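Local coordinates for probable adhesion protein (Pseudomonas aeruginosa PAO1, PDB 6R3Z) that probably serves as a periplasmic solute-binding protein for metal uptake, binding ferrous iron, manganese and nickel, at residues D170-T175 against E190-V195; P110-S115 against Y180-R185; S21-D26 against K139-N144; A87-P92 against V123-R128. All blocks are in the same frame, centred on the assembly; numbering follows the deposited sequence.

Interaction 1. Residues D170-T175 against E190-V195; sequences DFRVAT and EVTAVV
Three backbone hydrogen bonds join Val173 and Thr175 to the segment 190-195. Thr192 N donates to Val173 O at 2.8 Å. Thr175 N donates to Ala193 O, and Val195 N returns a bond of 3.0 Å to Thr175 O. The amide and carbonyl of Thr175 thus bracket Val194, the pattern of parallel strands. Between these bonds sits a CA-H...O contact from Val194 CA to Thr175 O, 3.2 Å. The pairing closes the beta-alpha-beta unit of strand 172-175, helix 181-185 and strand 193-194, and it adds 193-194 as an outermost strand, within this chain, of a parallel sheet; strand 220-226 flanks 172-175 on the other side.

Polar side chains meet beside the backbone bonds, at Arg172 and Thr192. Arg172 runs extended from CG to NE across Thr192, whose chi1 of -74° places OG1 near it. Arg172 NH1 reaches Thr192 OG1 at 3.1 Å, with the hydroxyl in the guanidinium plane and an N-H...O angle of 162°. The same hydroxyl meets a water 2.7 Å away, which accepts from Val173 N and donates to Glu190 O.

Apolar packing is lighter. On the face of Thr175 and Val194, Thr175 OG1, hydrogen-bonded to the carbonyl of the metal ligand His177, lies 3.7 Å from Val194 CG2. Ala174 and Ala193 share the other face, where Leu215 of helix 205-217 covers Ala174.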
loop_
_atom_site.group_PDB
_atom_site.type_symbol
_atom_site.label_atom_id
_atom_site.label_comp_id
_atom_site.label_asym_id
_atom_site.label_seq_id
_atom_site.Cartn_x
_atom_site.Cartn_y
_atom_site.Cartn_z
ATOM N N ASP A 170 23.364 14.064 -1.836
ATOM C CA ASP A 170 23.250 13.681 -3.259
ATOM C C ASP A 170 22.501 12.347 -3.505
ATOM O O ASP A 170 22.486 11.854 -4.644
ATOM C CB ASP A 170 24.655 13.646 -3.908
ATOM C CG ASP A 170 25.560 12.491 -3.492
ATOM O OD1 ASP A 170 25.315 11.893 -2.417
ATOM O OD2 ASP A 170 26.515 12.183 -4.244
ATOM N N PHE A 171 21.908 11.754 -2.449
ATOM C CA PHE A 171 21.214 10.474 -2.589
ATOM C C PHE A 171 19.815 10.661 -3.183
ATOM O O PHE A 171 18.823 10.693 -2.455
ATOM C CB PHE A 171 21.176 9.717 -1.261
ATOM C CG PHE A 171 20.639 8.306 -1.333
ATOM C CD1 PHE A 171 21.398 7.282 -1.891
ATOM C CD2 PHE A 171 19.383 7.997 -0.821
ATOM C CE1 PHE A 171 20.913 5.970 -1.928
ATOM C CE2 PHE A 171 18.906 6.683 -0.843
ATOM C CZ PHE A 171 19.674 5.680 -1.403
ATOM N N ARG A 172 19.746 10.832 -4.505
ATOM C CA ARG A 172 18.453 10.975 -5.184
ATOM C C ARG A 172 17.904 9.605 -5.518
ATOM O O ARG A 172 18.651 8.702 -5.902
ATOM C CB ARG A 172 18.536 11.862 -6.415
ATOM C CG ARG A 172 18.559 13.371 -6.101
ATOM C CD ARG A 172 18.417 14.162 -7.396
ATOM N NE ARG A 172 18.602 15.609 -7.231
ATOM C CZ ARG A 172 17.632 16.463 -6.912
ATOM N NH1 ARG A 172 16.403 16.020 -6.660
ATOM N NH2 ARG A 172 17.891 17.762 -6.807
ATOM N N VAL A 173 16.582 9.470 -5.384
ATOM C CA VAL A 173 15.830 8.223 -5.544
ATOM C C VAL A 173 14.774 8.345 -6.647
ATOM O O VAL A 173 14.101 9.364 -6.743
ATOM C CB VAL A 173 15.145 7.932 -4.161
ATOM C CG1 VAL A 173 14.050 6.878 -4.244
ATOM C CG2 VAL A 173 16.183 7.557 -3.103
ATOM N N ALA A 174 14.611 7.285 -7.434
ATOM C CA ALA A 174 13.548 7.170 -8.429
ATOM C C ALA A 174 12.769 5.858 -8.155
ATOM O O ALA A 174 13.311 4.927 -7.551
ATOM C CB ALA A 174 14.123 7.155 -9.834
ATOM N N THR A 175 11.498 5.791 -8.578
ATOM C CA THR A 175 10.692 4.578 -8.447
ATOM C C THR A 175 9.976 4.337 -9.777
ATOM O O THR A 175 9.732 5.296 -10.513
ATOM C CB THR A 175 9.691 4.601 -7.266
ATOM O OG1 THR A 175 8.592 5.491 -7.536
ATOM C CG2 THR A 175 10.351 4.915 -5.909
ATOM N N GLU A 190 12.647 11.835 -0.083
ATOM C CA GLU A 190 11.712 12.192 -1.145
ATOM C C GLU A 190 12.060 11.406 -2.418
ATOM O O GLU A 190 13.208 11.009 -2.607
ATOM C CB GLU A 190 11.882 13.687 -1.465
ATOM C CG GLU A 190 10.678 14.553 -1.161
ATOM C CD GLU A 190 10.844 16.002 -1.592
ATOM O OE1 GLU A 190 12.002 16.452 -1.762
ATOM O OE2 GLU A 190 9.812 16.690 -1.764
ATOM N N VAL A 191 11.070 11.214 -3.287
ATOM C CA VAL A 191 11.245 10.558 -4.582
ATOM C C VAL A 191 11.483 11.683 -5.620
ATOM O O VAL A 191 10.616 12.547 -5.822
ATOM C CB VAL A 191 10.025 9.679 -4.976
ATOM C CG1 VAL A 191 10.188 9.119 -6.388
ATOM C CG2 VAL A 191 9.818 8.537 -3.975
ATOM N N THR A 192 12.647 11.666 -6.282
ATOM C CA THR A 192 12.968 12.663 -7.311
ATOM C C THR A 192 12.092 12.445 -8.563
ATOM O O THR A 192 11.580 13.410 -9.149
ATOM C CB THR A 192 14.471 12.612 -7.663
ATOM O OG1 THR A 192 15.210 13.194 -6.589
ATOM C CG2 THR A 192 14.819 13.387 -8.953
ATOM N N ALA A 193 11.967 11.176 -8.997
ATOM C CA ALA A 193 11.230 10.892 -10.222
ATOM C C ALA A 193 10.511 9.554 -10.173
ATOM O O ALA A 193 11.022 8.603 -9.601
ATOM C CB ALA A 193 12.193 10.920 -11.415
ATOM N N VAL A 194 9.340 9.484 -10.828
ATOM C CA VAL A 194 8.527 8.266 -10.967
ATOM C C VAL A 194 8.457 8.000 -12.486
ATOM O O VAL A 194 8.086 8.892 -13.265
ATOM C CB VAL A 194 7.122 8.428 -10.307
ATOM C CG1 VAL A 194 6.214 7.235 -10.612
ATOM C CG2 VAL A 194 7.244 8.642 -8.792
ATOM N N VAL A 195 8.865 6.794 -12.903
ATOM C CA VAL A 195 8.921 6.423 -14.323
ATOM C C VAL A 195 7.524 6.363 -14.955
ATOM O O VAL A 195 7.346 6.878 -16.066
ATOM C CB VAL A 195 9.756 5.135 -14.563
ATOM C CG1 VAL A 195 9.871 4.808 -16.059
ATOM C CG2 VAL A 195 11.140 5.257 -13.918
HETATM O O HOH W 1 15.195 11.720 -4.335
#

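Interaction 2. Residues P110-S115 against Y180-R185; sequences PHTFLS and YDYLLR. With NI (nickel (II) ion), chain B.
Tyr182, in the first turn of helix 181-185, lays one face of its ring against Thr112 in a type I beta turn, His111 to Leu114, that runs into Ser115, the N-cap of helix 116-133. The contact is a CH-pi one: Thr112 CA stands 4.0 Å from the ring centroid, 18° off the normal. Thr112 and Tyr182 run side by side in the same direction, which brings CG2 within 3.7 Å of the phenol OH. That hydroxyl is hydrogen-bonded to Asn109 O, while Asn109 OD1 holds His111 ND1, so one neighbouring residue steadies both the ring and the metal ligand.

Leu114 is the second large contributor. Its CD1 meets Tyr180 CE1 at 3.9 Å, the two side chains crossing at a slant, and Tyr180 OH is hydrogen-bonded to Glu226 OE2. The carbonyl of Leu114 presses on Leu183, 3.2 Å from its CB. Although it is also close to Leu183 N, the angle is too poor for a hydrogen bond.

This buried packing backs the metal site, in which His41, His66, His177, His199 and His250 complete the coordination. The chi1 of His111, -58°, sets CG opposite the carbonyl carbon; the ring leads away from the helix, and its NE2 binds nickel at 2.2 Å.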
loop_
_atom_site.group_PDB
_atom_site.type_symbol
_atom_site.label_atom_id
_atom_site.label_comp_id
_atom_site.label_asym_id
_atom_site.label_seq_id
_atom_site.Cartn_x
_atom_site.Cartn_y
_atom_site.Cartn_z
ATOM N N PRO A 110 -2.458 7.856 -3.486
ATOM C CA PRO A 110 -3.363 6.982 -2.715
ATOM C C PRO A 110 -2.697 5.838 -1.938
ATOM O O PRO A 110 -3.416 5.070 -1.288
ATOM C CB PRO A 110 -4.304 6.444 -3.796
ATOM C CG PRO A 110 -3.437 6.349 -5.024
ATOM C CD PRO A 110 -2.443 7.488 -4.924
ATOM N N HIS A 111 -1.360 5.676 -2.040
ATOM C CA HIS A 111 -0.618 4.564 -1.403
ATOM C C HIS A 111 -0.296 4.781 0.082
ATOM O O HIS A 111 0.822 4.492 0.526
ATOM C CB HIS A 111 0.662 4.256 -2.198
ATOM C CG HIS A 111 0.405 3.902 -3.624
ATOM N ND1 HIS A 111 0.353 4.880 -4.607
ATOM C CD2 HIS A 111 0.226 2.685 -4.202
ATOM C CE1 HIS A 111 0.134 4.233 -5.743
ATOM N NE2 HIS A 111 0.030 2.911 -5.547
ATOM N N THR A 112 -1.284 5.290 0.847
ATOM C CA THR A 112 -1.130 5.575 2.293
ATOM C C THR A 112 -0.797 4.299 3.082
ATOM O O THR A 112 -0.102 4.369 4.114
ATOM C CB THR A 112 -2.408 6.219 2.840
ATOM O OG1 THR A 112 -3.484 5.281 2.698
ATOM C CG2 THR A 112 -2.751 7.559 2.144
ATOM N N PHE A 113 -1.272 3.120 2.578
ATOM C CA PHE A 113 -1.002 1.823 3.232
ATOM C C PHE A 113 0.488 1.450 3.216
ATOM O O PHE A 113 0.895 0.586 3.983
ATOM C CB PHE A 113 -1.857 0.695 2.636
ATOM C CG PHE A 113 -1.891 0.690 1.126
ATOM C CD1 PHE A 113 -0.952 -0.039 0.395
ATOM C CD2 PHE A 113 -2.869 1.399 0.432
ATOM C CE1 PHE A 113 -0.994 -0.060 -1.003
ATOM C CE2 PHE A 113 -2.898 1.393 -0.974
ATOM C CZ PHE A 113 -1.948 0.676 -1.681
ATOM N N LEU A 114 1.306 2.096 2.370
ATOM C CA LEU A 114 2.739 1.796 2.364
ATOM C C LEU A 114 3.506 2.796 3.239
ATOM O O LEU A 114 4.452 3.425 2.803
ATOM C CB LEU A 114 3.314 1.655 0.944
ATOM C CG LEU A 114 2.660 0.561 0.081
ATOM C CD1 LEU A 114 3.051 0.694 -1.376
ATOM C CD2 LEU A 114 2.960 -0.828 0.602
ATOM N N SER A 115 3.029 2.978 4.460
ATOM C CA SER A 115 3.603 3.861 5.474
ATOM C C SER A 115 3.240 3.234 6.797
ATOM O O SER A 115 2.079 2.854 6.987
ATOM C CB SER A 115 2.978 5.249 5.409
ATOM O OG SER A 115 3.161 5.972 6.624
ATOM N N TYR A 180 5.774 4.695 -3.277
ATOM C CA TYR A 180 6.670 4.744 -2.118
ATOM C C TYR A 180 6.976 6.114 -1.512
ATOM O O TYR A 180 7.852 6.210 -0.642
ATOM C CB TYR A 180 7.972 4.019 -2.501
ATOM C CG TYR A 180 7.668 2.626 -3.015
ATOM C CD1 TYR A 180 7.136 1.655 -2.169
ATOM C CD2 TYR A 180 7.701 2.345 -4.380
ATOM C CE1 TYR A 180 6.774 0.395 -2.643
ATOM C CE2 TYR A 180 7.332 1.087 -4.872
ATOM C CZ TYR A 180 6.836 0.127 -4.003
ATOM O OH TYR A 180 6.461 -1.118 -4.465
ATOM N N ASP A 181 6.222 7.150 -1.895
ATOM C CA ASP A 181 6.451 8.473 -1.320
ATOM C C ASP A 181 6.211 8.462 0.208
ATOM O O ASP A 181 7.048 8.994 0.935
ATOM C CB ASP A 181 5.606 9.522 -2.050
ATOM C CG ASP A 181 5.932 9.542 -3.541
ATOM O OD1 ASP A 181 5.430 8.646 -4.278
ATOM O OD2 ASP A 181 6.715 10.422 -3.966
ATOM N N TYR A 182 5.125 7.790 0.692
ATOM C CA TYR A 182 4.861 7.717 2.148
ATOM C C TYR A 182 5.922 6.861 2.847
ATOM O O TYR A 182 6.348 7.187 3.955
ATOM C CB TYR A 182 3.485 7.122 2.456
ATOM C CG TYR A 182 2.331 7.928 1.917
ATOM C CD1 TYR A 182 1.842 9.030 2.611
ATOM C CD2 TYR A 182 1.746 7.609 0.696
ATOM C CE1 TYR A 182 0.793 9.795 2.106
ATOM C CE2 TYR A 182 0.687 8.365 0.181
ATOM C CZ TYR A 182 0.220 9.460 0.891
ATOM O OH TYR A 182 -0.814 10.224 0.409
ATOM N N LEU A 183 6.333 5.758 2.203
ATOM C CA LEU A 183 7.354 4.864 2.757
ATOM C C LEU A 183 8.684 5.602 2.929
ATOM O O LEU A 183 9.288 5.535 4.003
ATOM C CB LEU A 183 7.540 3.640 1.853
ATOM C CG LEU A 183 8.355 2.491 2.474
ATOM C CD1 LEU A 183 7.820 1.150 2.044
ATOM C CD2 LEU A 183 9.810 2.612 2.111
ATOM N N LEU A 184 9.134 6.313 1.877
ATOM C CA LEU A 184 10.407 7.024 1.931
ATOM C C LEU A 184 10.359 8.229 2.872
ATOM O O LEU A 184 11.381 8.557 3.479
ATOM C CB LEU A 184 10.887 7.383 0.515
ATOM C CG LEU A 184 11.356 6.113 -0.249
ATOM C CD1 LEU A 184 11.258 6.276 -1.730
ATOM C CD2 LEU A 184 12.771 5.708 0.160
ATOM N N ARG A 185 9.149 8.815 3.063
ATOM C CA ARG A 185 8.923 9.931 3.996
ATOM C C ARG A 185 9.298 9.494 5.431
ATOM O O ARG A 185 9.695 10.327 6.240
ATOM C CB ARG A 185 7.442 10.372 3.968
ATOM C CG ARG A 185 7.203 11.743 4.612
ATOM C CD ARG A 185 5.802 12.245 4.328
ATOM N NE ARG A 185 5.703 13.695 4.514
ATOM C CZ ARG A 185 5.201 14.282 5.594
ATOM N NH1 ARG A 185 4.734 13.551 6.600
ATOM N NH2 ARG A 185 5.156 15.605 5.677
HETATM NI NI NI B . -0.629 1.420 -7.029
HETATM O O HOH W 2 4.618 8.172 6.096
#

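Interaction 3. Residues S21-D26 against K139-N144; sequences SNIVGD and KAYTRN
Asn144 and Tyr141, one turn apart on helix 138-160, receive Ile23 and Val24 from the last turn of helix 14-24, in a helix-helix contact made by the C-terminal end of the shorter partner. Its two sides differ markedly. On the inner side the packing is close and mostly apolar: the side chains of Ile23 and Tyr141 cross at about a right angle, with Ile23 CG2 touching Tyr141 CB at 3.8 Å. Val24 CG1 comes in obliquely from the neighbouring position, lying off-centre over the phenol ring and 3.8 Å from CE1. Helix 116-133 covers this side, with Ile126 and Ala127 against Ile23, and Leu130 against both Val24 and Tyr141.

Toward the outer side, carbonyls and an amide take over. Asn144 CB lies against the carbonyls of Asn22 and Ile23, nearer to Ile23 O at 3.2 Å, and a chi1 of -68° directs the amide at the C-terminal end of helix 14-24. Asn144 is partly exposed here and Gly25, the first residue to leave helical geometry, is exposed. A water bridges the two segments, donating to Val24 O (3.0 Å) and accepting from Asn144 ND2 (2.9 Å). The other bond of that nitrogen goes to Ile23 O: at 2.9 Å it is straight at the hydrogen (162°) and in the amide plane of Asn144, yet the donor sits above the carbonyl plane, 47° out of it.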
loop_
_atom_site.group_PDB
_atom_site.type_symbol
_atom_site.label_atom_id
_atom_site.label_comp_id
_atom_site.label_asym_id
_atom_site.label_seq_id
_atom_site.Cartn_x
_atom_site.Cartn_y
_atom_site.Cartn_z
ATOM N N SER A 21 -8.166 -8.221 9.679
ATOM C CA SER A 21 -7.949 -9.524 10.348
ATOM C C SER A 21 -7.275 -9.339 11.727
ATOM O O SER A 21 -7.688 -9.959 12.703
ATOM C CB SER A 21 -7.083 -10.436 9.477
ATOM O OG SER A 21 -7.760 -10.721 8.268
ATOM N N ASN A 22 -6.257 -8.464 11.804
ATOM C CA ASN A 22 -5.572 -8.209 13.080
ATOM C C ASN A 22 -6.462 -7.480 14.083
ATOM O O ASN A 22 -6.376 -7.759 15.279
ATOM C CB ASN A 22 -4.247 -7.510 12.864
ATOM C CG ASN A 22 -3.177 -8.526 12.555
ATOM O OD1 ASN A 22 -2.629 -9.159 13.470
ATOM N ND2 ASN A 22 -2.864 -8.722 11.264
ATOM N N ILE A 23 -7.349 -6.597 13.593
ATOM C CA ILE A 23 -8.290 -5.878 14.444
ATOM C C ILE A 23 -9.385 -6.838 15.007
ATOM O O ILE A 23 -9.677 -6.773 16.187
ATOM C CB ILE A 23 -8.939 -4.684 13.705
ATOM C CG1 ILE A 23 -7.892 -3.580 13.354
ATOM C CG2 ILE A 23 -10.101 -4.084 14.528
ATOM C CD1 ILE A 23 -8.347 -2.623 12.262
ATOM N N VAL A 24 -10.041 -7.625 14.146
ATOM C CA VAL A 24 -11.193 -8.442 14.564
ATOM C C VAL A 24 -10.854 -9.828 15.107
ATOM O O VAL A 24 -11.656 -10.395 15.860
ATOM C CB VAL A 24 -12.249 -8.559 13.418
ATOM C CG1 VAL A 24 -12.652 -7.176 12.910
ATOM C CG2 VAL A 24 -11.754 -9.449 12.268
ATOM N N GLY A 25 -9.734 -10.402 14.661
ATOM C CA GLY A 25 -9.378 -11.766 15.030
ATOM C C GLY A 25 -10.481 -12.721 14.594
ATOM O O GLY A 25 -11.013 -12.601 13.485
ATOM N N ASP A 26 -10.916 -13.597 15.499
ATOM C CA ASP A 26 -11.993 -14.534 15.169
ATOM C C ASP A 26 -13.405 -13.997 15.507
ATOM O O ASP A 26 -14.367 -14.759 15.436
ATOM C CB ASP A 26 -11.725 -15.895 15.845
ATOM C CG ASP A 26 -11.654 -15.847 17.365
ATOM O OD1 ASP A 26 -12.275 -14.928 17.971
ATOM O OD2 ASP A 26 -11.008 -16.746 17.958
ATOM N N LYS A 139 -14.476 -3.069 22.618
ATOM C CA LYS A 139 -13.268 -3.087 23.458
ATOM C C LYS A 139 -12.183 -4.022 22.879
ATOM O O LYS A 139 -11.012 -3.650 22.862
ATOM C CB LYS A 139 -13.579 -3.426 24.919
ATOM C CG LYS A 139 -12.673 -2.657 25.880
ATOM C CD LYS A 139 -12.283 -3.478 27.099
ATOM C CE LYS A 139 -10.961 -3.016 27.666
ATOM N NZ LYS A 139 -10.525 -3.860 28.813
ATOM N N ALA A 140 -12.581 -5.197 22.386
ATOM C CA ALA A 140 -11.665 -6.176 21.772
ATOM C C ALA A 140 -10.999 -5.585 20.508
ATOM O O ALA A 140 -9.769 -5.688 20.354
ATOM C CB ALA A 140 -12.409 -7.452 21.427
ATOM N N TYR A 141 -11.794 -4.921 19.638
ATOM C CA TYR A 141 -11.258 -4.290 18.426
ATOM C C TYR A 141 -10.207 -3.222 18.775
ATOM O O TYR A 141 -9.153 -3.165 18.147
ATOM C CB TYR A 141 -12.371 -3.702 17.526
ATOM C CG TYR A 141 -13.404 -4.698 17.016
ATOM C CD1 TYR A 141 -13.120 -6.066 16.946
ATOM C CD2 TYR A 141 -14.651 -4.266 16.569
ATOM C CE1 TYR A 141 -14.055 -6.975 16.431
ATOM C CE2 TYR A 141 -15.601 -5.166 16.078
ATOM C CZ TYR A 141 -15.294 -6.514 15.997
ATOM O OH TYR A 141 -16.260 -7.388 15.567
ATOM N N THR A 142 -10.485 -2.412 19.800
ATOM C CA THR A 142 -9.576 -1.365 20.271
ATOM C C THR A 142 -8.290 -1.990 20.804
ATOM O O THR A 142 -7.197 -1.547 20.427
ATOM C CB THR A 142 -10.297 -0.450 21.287
ATOM O OG1 THR A 142 -11.367 0.203 20.589
ATOM C CG2 THR A 142 -9.369 0.610 21.898
ATOM N N ARG A 143 -8.424 -3.021 21.662
ATOM C CA ARG A 143 -7.281 -3.728 22.252
ATOM C C ARG A 143 -6.378 -4.327 21.147
ATOM O O ARG A 143 -5.156 -4.133 21.165
ATOM C CB ARG A 143 -7.783 -4.816 23.198
ATOM C CG ARG A 143 -6.707 -5.481 24.036
ATOM C CD ARG A 143 -7.338 -6.376 25.104
ATOM N NE ARG A 143 -8.188 -7.424 24.527
ATOM C CZ ARG A 143 -9.491 -7.565 24.770
ATOM N NH1 ARG A 143 -10.113 -6.741 25.607
ATOM N NH2 ARG A 143 -10.176 -8.540 24.189
ATOM N N ASN A 144 -7.003 -5.007 20.165
ATOM C CA ASN A 144 -6.296 -5.645 19.052
ATOM C C ASN A 144 -5.605 -4.607 18.168
ATOM O O ASN A 144 -4.455 -4.822 17.767
ATOM C CB ASN A 144 -7.256 -6.504 18.235
ATOM C CG ASN A 144 -7.768 -7.738 18.961
ATOM O OD1 ASN A 144 -7.218 -8.193 19.985
ATOM N ND2 ASN A 144 -8.847 -8.308 18.452
HETATM O O HOH W 3 -10.428 -10.736 18.588
#

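Interaction 4. Residues A87-P92 against V123-R128; sequences ANAKVP and VNTIAR
The guanidinium group of Arg128 is the flat group at this contact, and its visitor from the facing segment is another cation: Lys90 NZ lies 4.2 Å from Arg128 NH1, the two side chains crossing at about a right angle. Both residues are exposed, and any repulsion is probably weak at this distance. They belong to a loop packed on helix 116-133: the loop follows the outermost strand 84-86 and holds a type I beta turn, Asn88 to Val91.

Thr125 is the centre of the contact. Lys90 passes obliquely beside it, CG 3.6 Å from Thr125 OG1, and bends at chi2 (-72°) and chi4 (77°) carry NZ past Thr125 to the neighbourhood of Arg128 NH1. Thr125 OG1 is hydrogen-bonded to Thr121 O of its own helix and also meets two waters that knit it to the turn. One water, 2.7 Å from Thr125 OG1, donates to Ala87 O and accepts from Lys90 N. The other also meets the Thr125 hydroxyl and accepts from Lys90 NZ at 3.1 Å. With no direct hydrogen bond between the segments, these waters carry the polar link.

Deeper in, the contact is apolar: the longer branch of Ile126 packs its CD1 on Ala87 CB, just before the turn, at 3.9 Å.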
loop_
_atom_site.group_PDB
_atom_site.type_symbol
_atom_site.label_atom_id
_atom_site.label_comp_id
_atom_site.label_asym_id
_atom_site.label_seq_id
_atom_site.Cartn_x
_atom_site.Cartn_y
_atom_site.Cartn_z
ATOM N N ALA A 87 -11.159 4.389 5.543
ATOM C CA ALA A 87 -9.978 4.111 6.380
ATOM C C ALA A 87 -9.030 5.302 6.560
ATOM O O ALA A 87 -8.339 5.396 7.581
ATOM C CB ALA A 87 -9.201 2.932 5.811
ATOM N N ASN A 88 -8.955 6.166 5.540
ATOM C CA ASN A 88 -8.016 7.287 5.508
ATOM C C ASN A 88 -8.568 8.596 6.061
ATOM O O ASN A 88 -7.904 9.629 5.930
ATOM C CB ASN A 88 -7.506 7.465 4.071
ATOM C CG ASN A 88 -6.475 6.416 3.718
ATOM O OD1 ASN A 88 -5.372 6.399 4.279
ATOM N ND2 ASN A 88 -6.830 5.489 2.843
ATOM N N ALA A 89 -9.759 8.556 6.695
ATOM C CA ALA A 89 -10.428 9.764 7.225
ATOM C C ALA A 89 -9.526 10.684 8.059
ATOM O O ALA A 89 -9.689 11.905 7.984
ATOM C CB ALA A 89 -11.667 9.388 8.013
ATOM N N LYS A 90 -8.563 10.114 8.826
ATOM C CA LYS A 90 -7.669 10.904 9.703
ATOM C C LYS A 90 -6.187 10.984 9.241
ATOM O O LYS A 90 -5.348 11.524 9.972
ATOM C CB LYS A 90 -7.749 10.364 11.156
ATOM C CG LYS A 90 -9.163 10.114 11.699
ATOM C CD LYS A 90 -9.936 11.394 12.006
ATOM C CE LYS A 90 -11.270 11.110 12.652
ATOM N NZ LYS A 90 -11.138 10.757 14.091
ATOM N N VAL A 91 -5.875 10.470 8.033
ATOM C CA VAL A 91 -4.514 10.406 7.487
ATOM C C VAL A 91 -4.055 11.673 6.712
ATOM O O VAL A 91 -4.709 12.038 5.725
ATOM C CB VAL A 91 -4.331 9.133 6.608
ATOM C CG1 VAL A 91 -2.951 9.096 5.950
ATOM C CG2 VAL A 91 -4.573 7.857 7.420
ATOM N N PRO A 92 -2.855 12.243 7.049
ATOM C CA PRO A 92 -2.301 13.353 6.244
ATOM C C PRO A 92 -1.789 12.819 4.902
ATOM O O PRO A 92 -1.013 11.852 4.861
ATOM C CB PRO A 92 -1.133 13.882 7.104
ATOM C CG PRO A 92 -1.278 13.212 8.454
ATOM C CD PRO A 92 -1.946 11.903 8.163
ATOM N N VAL A 123 -5.562 1.756 10.873
ATOM C CA VAL A 123 -5.922 0.645 11.766
ATOM C C VAL A 123 -6.799 1.181 12.913
ATOM O O VAL A 123 -7.861 0.601 13.188
ATOM C CB VAL A 123 -4.663 -0.119 12.258
ATOM C CG1 VAL A 123 -4.947 -0.948 13.513
ATOM C CG2 VAL A 123 -4.119 -1.011 11.139
ATOM N N ASN A 124 -6.385 2.311 13.533
ATOM C CA ASN A 124 -7.143 2.908 14.637
ATOM C C ASN A 124 -8.522 3.402 14.195
ATOM O O ASN A 124 -9.506 3.176 14.902
ATOM C CB ASN A 124 -6.327 3.991 15.342
ATOM C CG ASN A 124 -5.144 3.423 16.098
ATOM O OD1 ASN A 124 -5.178 2.295 16.606
ATOM N ND2 ASN A 124 -4.092 4.210 16.237
ATOM N N THR A 125 -8.609 3.981 12.985
ATOM C CA THR A 125 -9.879 4.468 12.424
ATOM C C THR A 125 -10.817 3.294 12.152
ATOM O O THR A 125 -11.994 3.339 12.539
ATOM C CB THR A 125 -9.615 5.327 11.183
ATOM O OG1 THR A 125 -8.951 6.525 11.611
ATOM C CG2 THR A 125 -10.904 5.718 10.453
ATOM N N ILE A 126 -10.283 2.228 11.499
ATOM C CA ILE A 126 -11.075 1.036 11.213
ATOM C C ILE A 126 -11.636 0.426 12.520
ATOM O O ILE A 126 -12.837 0.168 12.597
ATOM C CB ILE A 126 -10.277 0.016 10.345
ATOM C CG1 ILE A 126 -9.944 0.620 8.946
ATOM C CG2 ILE A 126 -11.061 -1.293 10.174
ATOM C CD1 ILE A 126 -8.733 -0.033 8.226
ATOM N N ALA A 127 -10.782 0.235 13.544
ATOM C CA ALA A 127 -11.193 -0.360 14.822
ATOM C C ALA A 127 -12.305 0.450 15.506
ATOM O O ALA A 127 -13.249 -0.139 16.032
ATOM C CB ALA A 127 -9.996 -0.494 15.761
ATOM N N ARG A 128 -12.190 1.793 15.488
ATOM C CA ARG A 128 -13.179 2.681 16.097
ATOM C C ARG A 128 -14.527 2.521 15.373
ATOM O O ARG A 128 -15.563 2.385 16.029
ATOM C CB ARG A 128 -12.708 4.143 16.003
ATOM C CG ARG A 128 -13.744 5.147 16.547
ATOM C CD ARG A 128 -13.198 6.550 16.608
ATOM N NE ARG A 128 -12.155 6.659 17.632
ATOM C CZ ARG A 128 -11.687 7.807 18.111
ATOM N NH1 ARG A 128 -12.181 8.964 17.686
ATOM N NH2 ARG A 128 -10.734 7.806 19.035
HETATM O O HOH W 4 -7.824 7.465 9.297
HETATM O O HOH W 5 -10.955 7.756 13.400
#

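Overall arrangement
Two parallel four-stranded sheets, each in strand order 2-1-3-4, frame these contacts. Interaction 1 forms an edge of the second sheet, and interaction 4 follows the outermost strand 84-86 of the first. Interaction 2, its centre about 7 Å from the chain centre, touches interactions 1 and 4: Leu184 packs on Val173 and Val191, and Thr112 OG1 probably bonds Asn88 OD1. It therefore links the two halves beside the metal. Interaction 3 lies about 14 Å from interaction 4, centre to centre, sharing packing through Ile23, Ile126 and Ala127; interaction 1 is about 38 Å away, across the chain centre. Along the sequence, 21-26 and 139-144 enclose interaction 4, while interaction 2 alternates with all three others.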